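Local coordinates for protein Co-type Nitrile Hydratase beta subunit (Pseudomonas putida, PDB 3QYH) that pairs with its partner subunit to form a cobalt-dependent nitrile hydratase, the enzyme that adds water to nitriles to give amides, at residues 49-54 with 74-79; 120-125 with 166-171; 181-186 with 210-215. All coordinates share one frame; numbering follows the deposited sequence.

Interaction 1. Residues 49-54 with 74-79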
# COMPACT_ATOMS: atom_id res chain seq x y z
N ASP B 49 -11.14 2.85 -5.49
CA ASP B 49 -10.77 4.23 -5.83
C ASP B 49 -11.65 5.21 -5.08
O ASP B 49 -11.17 6.23 -4.57
CB ASP B 49 -10.83 4.46 -7.35
CG ASP B 49 -10.00 3.44 -8.13
OD1 ASP B 49 -10.60 2.61 -8.85
OD2 ASP B 49 -8.76 3.44 -8.00
N GLU B 50 -12.95 4.91 -4.99
CA GLU B 50 -13.85 5.75 -4.23
C GLU B 50 -13.44 5.73 -2.76
O GLU B 50 -13.54 6.74 -2.06
CB GLU B 50 -15.29 5.24 -4.35
CG GLU B 50 -15.85 5.36 -5.76
CD GLU B 50 -17.23 4.73 -5.90
OE1 GLU B 50 -17.41 3.57 -5.50
OE2 GLU B 50 -18.14 5.39 -6.45
N PHE B 51 -13.02 4.56 -2.30
CA PHE B 51 -12.63 4.39 -0.90
C PHE B 51 -11.45 5.30 -0.62
O PHE B 51 -11.47 6.09 0.35
CB PHE B 51 -12.29 2.91 -0.62
CG PHE B 51 -11.70 2.65 0.74
CD1 PHE B 51 -10.32 2.64 0.92
CD2 PHE B 51 -12.52 2.42 1.82
CE1 PHE B 51 -9.78 2.41 2.18
CE2 PHE B 51 -11.98 2.20 3.09
CZ PHE B 51 -10.62 2.17 3.27
N ARG B 52 -10.43 5.24 -1.46
CA ARG B 52 -9.25 6.11 -1.25
C ARG B 52 -9.64 7.58 -1.24
O ARG B 52 -9.17 8.35 -0.40
CB ARG B 52 -8.19 5.89 -2.33
CG ARG B 52 -7.54 4.51 -2.30
CD ARG B 52 -6.22 4.52 -3.07
NE ARG B 52 -5.52 3.24 -2.96
CZ ARG B 52 -5.67 2.25 -3.84
NH1 ARG B 52 -6.47 2.41 -4.89
NH2 ARG B 52 -5.02 1.12 -3.67
N HIS B 53 -10.50 7.99 -2.18
CA HIS B 53 -10.82 9.41 -2.30
C HIS B 53 -11.70 9.90 -1.15
O HIS B 53 -11.70 11.09 -0.82
CB HIS B 53 -11.47 9.71 -3.66
CG HIS B 53 -11.64 11.18 -3.92
ND1 HIS B 53 -10.60 12.08 -3.80
CD2 HIS B 53 -12.73 11.89 -4.29
CE1 HIS B 53 -11.05 13.29 -4.08
NE2 HIS B 53 -12.33 13.21 -4.39
N SER B 54 -12.46 9.00 -0.56
CA SER B 54 -13.24 9.31 0.63
C SER B 54 -12.32 9.70 1.78
O SER B 54 -12.58 10.67 2.49
CB SER B 54 -14.14 8.13 1.02
OG SER B 54 -14.80 8.41 2.24
N HIS B 74 -14.15 6.23 9.14
CA HIS B 74 -14.71 7.45 8.54
C HIS B 74 -15.32 7.15 7.19
O HIS B 74 -16.44 7.59 6.90
CB HIS B 74 -13.66 8.57 8.39
CG HIS B 74 -14.10 9.69 7.49
ND1 HIS B 74 -14.69 10.84 7.97
CD2 HIS B 74 -14.10 9.80 6.14
CE1 HIS B 74 -15.00 11.63 6.95
NE2 HIS B 74 -14.65 11.02 5.83
N VAL B 75 -14.61 6.38 6.36
CA VAL B 75 -15.13 6.06 5.04
C VAL B 75 -16.45 5.30 5.17
O VAL B 75 -17.42 5.61 4.48
CB VAL B 75 -14.14 5.20 4.21
CG1 VAL B 75 -14.74 4.84 2.86
CG2 VAL B 75 -12.84 5.95 4.02
N PHE B 76 -16.49 4.30 6.04
CA PHE B 76 -17.70 3.49 6.16
C PHE B 76 -18.89 4.36 6.59
O PHE B 76 -20.00 4.20 6.09
CB PHE B 76 -17.48 2.32 7.13
CG PHE B 76 -16.31 1.43 6.76
CD1 PHE B 76 -15.59 0.75 7.74
CD2 PHE B 76 -15.94 1.28 5.43
CE1 PHE B 76 -14.52 -0.08 7.40
CE2 PHE B 76 -14.85 0.46 5.08
CZ PHE B 76 -14.14 -0.21 6.07
N GLU B 77 -18.65 5.29 7.50
CA GLU B 77 -19.72 6.14 8.03
C GLU B 77 -20.21 7.20 7.05
O GLU B 77 -21.32 7.71 7.20
CB GLU B 77 -19.29 6.81 9.33
CG GLU B 77 -19.14 5.84 10.52
CD GLU B 77 -18.64 6.55 11.77
OE1 GLU B 77 -18.00 7.60 11.62
OE2 GLU B 77 -18.89 6.07 12.89
N ASN B 78 -19.39 7.53 6.07
CA ASN B 78 -19.68 8.65 5.18
C ASN B 78 -19.90 8.23 3.74
O ASN B 78 -20.91 8.61 3.14
CB ASN B 78 -18.59 9.71 5.29
CG ASN B 78 -18.67 10.47 6.60
OD1 ASN B 78 -19.47 11.38 6.75
ND2 ASN B 78 -17.85 10.08 7.57
N LEU B 79 -18.99 7.44 3.19
CA LEU B 79 -19.14 6.99 1.80
C LEU B 79 -20.41 6.12 1.64
O LEU B 79 -21.09 6.17 0.61
CB LEU B 79 -17.88 6.25 1.33
CG LEU B 79 -17.83 5.80 -0.12
CD1 LEU B 79 -18.02 7.00 -1.03
CD2 LEU B 79 -16.46 5.14 -0.41
O HOH W 1 -14.84 11.80 3.21

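Interaction 2. Residues 120-125 with 166-171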
# COMPACT_ATOMS: atom_id res chain seq x y z
N SER B 120 -7.58 -7.94 -9.65
CA SER B 120 -6.55 -7.18 -10.34
C SER B 120 -7.16 -6.00 -11.06
O SER B 120 -8.25 -6.11 -11.62
CB SER B 120 -5.81 -8.09 -11.33
OG SER B 120 -4.85 -7.35 -12.08
N ALA B 121 -6.45 -4.87 -11.07
CA ALA B 121 -6.87 -3.69 -11.83
C ALA B 121 -6.36 -3.77 -13.28
O ALA B 121 -6.64 -2.89 -14.09
CB ALA B 121 -6.35 -2.43 -11.17
N ALA B 122 -5.58 -4.81 -13.60
CA ALA B 122 -5.11 -4.99 -14.98
C ALA B 122 -6.28 -5.25 -15.92
O ALA B 122 -7.25 -5.92 -15.54
CB ALA B 122 -4.09 -6.13 -15.06
N ARG B 123 -6.23 -4.69 -17.13
CA ARG B 123 -7.27 -4.92 -18.12
C ARG B 123 -6.68 -5.32 -19.46
O ARG B 123 -5.56 -4.93 -19.81
CB ARG B 123 -8.15 -3.69 -18.28
CG ARG B 123 -8.92 -3.31 -17.03
CD ARG B 123 -10.07 -4.26 -16.76
NE ARG B 123 -10.83 -3.84 -15.58
CZ ARG B 123 -10.54 -4.19 -14.33
NH1 ARG B 123 -9.50 -4.98 -14.09
NH2 ARG B 123 -11.29 -3.77 -13.32
N GLU B 124 -7.44 -6.10 -20.22
CA GLU B 124 -6.97 -6.66 -21.47
C GLU B 124 -6.70 -5.59 -22.53
O GLU B 124 -5.65 -5.61 -23.18
CB GLU B 124 -8.00 -7.66 -22.01
CG GLU B 124 -7.49 -8.51 -23.15
CD GLU B 124 -6.42 -9.49 -22.70
OE1 GLU B 124 -6.52 -9.98 -21.56
OE2 GLU B 124 -5.49 -9.75 -23.49
N GLU B 125 -7.63 -4.67 -22.70
CA GLU B 125 -7.47 -3.65 -23.71
C GLU B 125 -7.69 -2.25 -23.17
O GLU B 125 -8.48 -2.04 -22.25
CB GLU B 125 -8.39 -3.92 -24.90
CG GLU B 125 -9.83 -4.19 -24.52
CD GLU B 125 -10.60 -4.85 -25.65
OE1 GLU B 125 -9.96 -5.54 -26.48
OE2 GLU B 125 -11.85 -4.69 -25.71
N GLY B 166 1.90 -2.42 -18.65
CA GLY B 166 0.70 -2.81 -19.36
C GLY B 166 -0.50 -1.98 -18.95
O GLY B 166 -0.36 -0.92 -18.34
N VAL B 167 -1.69 -2.48 -19.26
CA VAL B 167 -2.91 -1.71 -19.17
C VAL B 167 -3.64 -1.88 -17.84
O VAL B 167 -3.84 -3.00 -17.38
CB VAL B 167 -3.87 -2.08 -20.32
CG1 VAL B 167 -5.22 -1.38 -20.16
CG2 VAL B 167 -3.24 -1.72 -21.66
N PHE B 168 -4.07 -0.77 -17.25
CA PHE B 168 -4.78 -0.77 -15.97
C PHE B 168 -5.94 0.21 -15.97
O PHE B 168 -5.96 1.18 -16.74
CB PHE B 168 -3.82 -0.40 -14.83
CG PHE B 168 -2.80 -1.47 -14.54
CD1 PHE B 168 -3.05 -2.44 -13.59
CD2 PHE B 168 -1.61 -1.51 -15.25
CE1 PHE B 168 -2.10 -3.45 -13.32
CE2 PHE B 168 -0.67 -2.51 -15.01
CZ PHE B 168 -0.92 -3.48 -14.04
N VAL B 169 -6.91 -0.04 -15.09
CA VAL B 169 -7.97 0.91 -14.83
C VAL B 169 -7.37 2.28 -14.47
O VAL B 169 -6.29 2.35 -13.88
CB VAL B 169 -8.83 0.44 -13.62
CG1 VAL B 169 -9.79 1.55 -13.15
CG2 VAL B 169 -9.59 -0.86 -13.98
N THR B 170 -8.05 3.36 -14.85
CA THR B 170 -7.66 4.71 -14.45
C THR B 170 -8.45 5.17 -13.23
O THR B 170 -9.69 5.31 -13.29
CB THR B 170 -7.89 5.71 -15.62
OG1 THR B 170 -7.05 5.36 -16.72
CG2 THR B 170 -7.58 7.16 -15.18
N PRO B 171 -7.76 5.43 -12.11
CA PRO B 171 -8.43 5.80 -10.86
C PRO B 171 -9.12 7.15 -10.97
O PRO B 171 -10.18 7.31 -10.38
CB PRO B 171 -7.29 5.87 -9.84
CG PRO B 171 -6.16 5.15 -10.47
CD PRO B 171 -6.30 5.39 -11.95

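Interaction 3. Residues 181-186 with 210-215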
# COMPACT_ATOMS: atom_id res chain seq x y z
N HIS B 181 -11.71 3.68 -18.28
CA HIS B 181 -10.74 4.27 -19.22
C HIS B 181 -9.35 3.69 -19.14
O HIS B 181 -8.39 4.39 -18.85
CB HIS B 181 -10.68 5.78 -19.05
CG HIS B 181 -11.96 6.47 -19.41
ND1 HIS B 181 -12.21 6.94 -20.67
CD2 HIS B 181 -13.07 6.73 -18.67
CE1 HIS B 181 -13.42 7.49 -20.70
NE2 HIS B 181 -13.96 7.37 -19.50
N PRO B 182 -9.23 2.39 -19.39
CA PRO B 182 -7.95 1.72 -19.15
C PRO B 182 -6.83 2.23 -20.06
O PRO B 182 -7.06 2.56 -21.22
CB PRO B 182 -8.25 0.23 -19.45
CG PRO B 182 -9.73 0.14 -19.47
CD PRO B 182 -10.26 1.46 -19.86
N GLN B 183 -5.62 2.31 -19.52
CA GLN B 183 -4.48 2.83 -20.26
C GLN B 183 -3.24 2.28 -19.60
O GLN B 183 -3.31 1.65 -18.53
CB GLN B 183 -4.48 4.37 -20.27
CG GLN B 183 -4.35 4.99 -18.86
CD GLN B 183 -4.37 6.52 -18.87
OE1 GLN B 183 -3.68 7.16 -19.67
NE2 GLN B 183 -5.16 7.11 -17.97
N HIS B 184 -2.09 2.49 -20.23
CA HIS B 184 -0.84 2.01 -19.70
C HIS B 184 -0.39 2.73 -18.43
O HIS B 184 -0.65 3.94 -18.24
CB HIS B 184 0.26 2.07 -20.76
CG HIS B 184 0.16 0.98 -21.78
ND1 HIS B 184 1.00 -0.11 -21.79
CD2 HIS B 184 -0.71 0.79 -22.80
CE1 HIS B 184 0.67 -0.90 -22.79
NE2 HIS B 184 -0.37 -0.39 -23.41
N VAL B 185 0.29 1.97 -17.57
CA VAL B 185 0.93 2.51 -16.38
C VAL B 185 2.41 2.22 -16.50
O VAL B 185 2.81 1.10 -16.86
CB VAL B 185 0.38 1.83 -15.10
CG1 VAL B 185 1.22 2.20 -13.89
CG2 VAL B 185 -1.09 2.22 -14.89
N TYR B 186 3.24 3.22 -16.23
CA TYR B 186 4.69 3.07 -16.35
C TYR B 186 5.31 3.35 -15.00
O TYR B 186 4.83 4.21 -14.25
CB TYR B 186 5.26 4.07 -17.35
CG TYR B 186 4.57 4.14 -18.70
CD1 TYR B 186 3.48 4.98 -18.92
CD2 TYR B 186 5.03 3.36 -19.77
CE1 TYR B 186 2.86 5.04 -20.16
CE2 TYR B 186 4.41 3.42 -21.01
CZ TYR B 186 3.34 4.25 -21.20
OH TYR B 186 2.71 4.32 -22.42
N ASP B 210 4.86 5.27 -10.06
CA ASP B 210 4.03 4.68 -11.09
C ASP B 210 2.95 5.63 -11.60
O ASP B 210 2.11 6.11 -10.83
CB ASP B 210 3.43 3.35 -10.60
CG ASP B 210 4.50 2.31 -10.29
OD1 ASP B 210 4.18 1.31 -9.60
OD2 ASP B 210 5.66 2.51 -10.72
N LEU B 211 2.97 5.88 -12.90
CA LEU B 211 2.19 6.98 -13.46
C LEU B 211 1.45 6.52 -14.70
O LEU B 211 1.98 5.74 -15.49
CB LEU B 211 3.11 8.15 -13.79
CG LEU B 211 3.73 8.80 -12.55
CD1 LEU B 211 4.88 9.71 -12.94
CD2 LEU B 211 2.68 9.58 -11.72
N TRP B 212 0.22 6.99 -14.86
CA TRP B 212 -0.61 6.61 -15.98
C TRP B 212 -0.21 7.38 -17.24
O TRP B 212 0.30 8.50 -17.16
CB TRP B 212 -2.08 6.84 -15.66
CG TRP B 212 -2.73 5.72 -14.84
CD1 TRP B 212 -3.63 4.78 -15.30
CD2 TRP B 212 -2.52 5.43 -13.45
NE1 TRP B 212 -3.98 3.94 -14.27
CE2 TRP B 212 -3.32 4.32 -13.13
CE3 TRP B 212 -1.74 6.01 -12.45
CZ2 TRP B 212 -3.36 3.78 -11.85
CZ3 TRP B 212 -1.80 5.47 -11.18
CH2 TRP B 212 -2.60 4.38 -10.89
N ASP B 213 -0.44 6.77 -18.39
CA ASP B 213 0.00 7.30 -19.68
C ASP B 213 -0.40 8.77 -19.88
O ASP B 213 0.45 9.61 -20.19
CB ASP B 213 -0.56 6.45 -20.83
CG ASP B 213 0.04 6.80 -22.18
OD1 ASP B 213 -0.22 7.92 -22.64
OD2 ASP B 213 0.76 5.96 -22.77
N ASP B 214 -1.67 9.09 -19.67
CA ASP B 214 -2.08 10.48 -19.90
C ASP B 214 -1.73 11.45 -18.77
O ASP B 214 -2.17 12.59 -18.79
CB ASP B 214 -3.56 10.60 -20.32
CG ASP B 214 -4.53 10.27 -19.21
OD1 ASP B 214 -4.10 10.03 -18.06
OD2 ASP B 214 -5.75 10.24 -19.49
N TYR B 215 -0.93 11.00 -17.79
CA TYR B 215 -0.35 11.91 -16.80
C TYR B 215 0.91 12.53 -17.40
O TYR B 215 1.50 13.45 -16.82
CB TYR B 215 0.11 11.13 -15.56
CG TYR B 215 -0.96 10.68 -14.58
CD1 TYR B 215 -2.32 10.84 -14.84
CD2 TYR B 215 -0.59 10.05 -13.39
CE1 TYR B 215 -3.29 10.41 -13.91
CE2 TYR B 215 -1.53 9.60 -12.47
CZ TYR B 215 -2.88 9.78 -12.73
OH TYR B 215 -3.77 9.30 -11.77

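Interaction 1. Residues 49-54 with 74-79
The Phe51 and Val75 side chains cross at about a right angle, Phe51 CD2 lying 3.4 Å from Val75 CG1. Further out, Phe51 CE2 meets Phe76 CE2 at the edge of the Phe51 ring, 3.9 Å apart. A chi1 of 173°, CG opposite the backbone N, carries the end of the Phe51 ring nearer to helix 68-82; Trp72 of that helix meets it edge-to-face and Leu37 of helix 28-43 packs on it. Helices 48-56 and 68-82 cross almost perpendicularly here, their local axes 9.7 Å apart, in the helical part of the subunit. A small residue suits the crossing: Ser54 points toward the other helix, and its OG sits 3.6 Å from both methyls of Val75. Leu79 CD2 lies 3.7 Å from Glu50 O, while the Glu50 carboxylate turns to a salt bridge with Lys83. Beside Ser54 a water donates to Ser54 O (2.6 Å) and meets His74 NE2 in the plane of the imidazole. Asn78 ND2 sits over one face of that ring and bonds His74 O. On the far side of helix 48-56, Arg52 hydrogen-bonds a modified side chain of the neighbouring subunit.

Interaction 2. Residues 120-125 with 166-171
Val167 turns its side chain toward residues 123-125, and its CB lies 3.4 Å from Arg123 O, while CG1 also nears Glu125 O. A branched, apolar residue fits here, packed against the 123-125 backbone and also touching Pro182 and His184. The carbonyl of Val167 accepts from Arg123 N at 2.9 Å; the bond is nearly straight at hydrogen (167°), but the donor stands well above the carbonyl plane. Phe168 comes next, its backbone joined to Ala122 by a single beta bridge. The bridge attaches the irregular 120-125 segment to the end of strand 158-168, in the five-stranded antiparallel sheet of a domain that belongs to the SH3 clan, while Phe168 also shares a backbone hydrogen bond with Gln183 of the adjoining strand. The Phe168 ring meets the two alanines obliquely, with Phe168 CE1 3.8 Å from Ala122 CB; methyl side chains let the aromatic come close to the peptide itself, CD1 reaching 3.5 Å from Ala122 N. Val169 N then donates to Ala121 O (3.0 Å). Val169 CG2, anti to the carbonyl carbon, lies over one face of the Arg123 guanidinium, 3.4 Å from NH2 and toward the rim of the group. Bonds from NH1 to Ser120 O and Ala122 O and a salt bridge from NE to Glu180 fix how that guanidinium is turned. Ser120 OG in turn accepts from Ala122 N in an ST turn, and also bonds an acidic side chain of the neighbouring subunit.

Interaction 3. Residues 181-186 with 210-215
Val185 and Trp212 make the tight part of the contact: Val185 CG2 stands 3.5 Å from the centroid of the indole five-membered ring, only 12° off its normal, a CH-pi contact. The two form a non-hydrogen-bonded antiparallel pair with their side chains on one face of the sheet, where a beta-branched residue can set a methyl squarely on an aromatic. On the opposite face lie Tyr186 and Leu211, a hydrogen-bonded pair whose backbones exchange two bonds, including a nearly straight Tyr186 N to Leu211 O of 2.9 Å. Tyr186 runs alongside Asp213 and gives its hydroxyl proton to Asp213 OD2 at 2.6 Å, on the anti side of the carboxylate, whose OD1 is paired with Arg130. Such pairing would probably keep this buried aspartate ionised. The contact slackens toward solvent at the exposed Asp214, within the 3-10 segment 213-215. There Gln183, its CG between the backbone N and carbonyl carbon (chi1 62°) and the chain extended beyond, accepts from Asp214 N through OE1 at 2.8 Å and donates a weak bond from NE2 to Asp214 OD1, while NE2 also bonds Thr170 OG1. Were Gln183 an alanine, Asp214 N would probably lose its acceptor, and a gap would be likely to open at the Trp212 edge, where Gln183 CG now lies 3.6 Å from CD1. Strand 158-168 flanks strand 183-191 on its other side, Leu216 of strand 216-218 touches both Tyr186 and Leu211, and Pro171 of helix 171-174 touches Trp212.

Followed from the N terminus, the three contacts come in series: none encloses or crosses another. Interaction 1 closes a mostly helical excursion of 19 residues in the helical N-terminal part. Interaction 2 closes a longer one of 40 residues, bringing the segment that follows helix 111-117 to the end of strand 158-168. Interaction 3 then joins two neighbouring strands across 23 residues. Interactions 2 and 3 share the sheet and are tied directly, Val169 O to Trp212 NE1 (2.8 Å) and Thr170 OG1 to His181 O. Interaction 1 lies about 22 Å from interaction 2, centre to centre, yet Asp49 packs on Pro171, so the helical part touches the sheet-bearing part there.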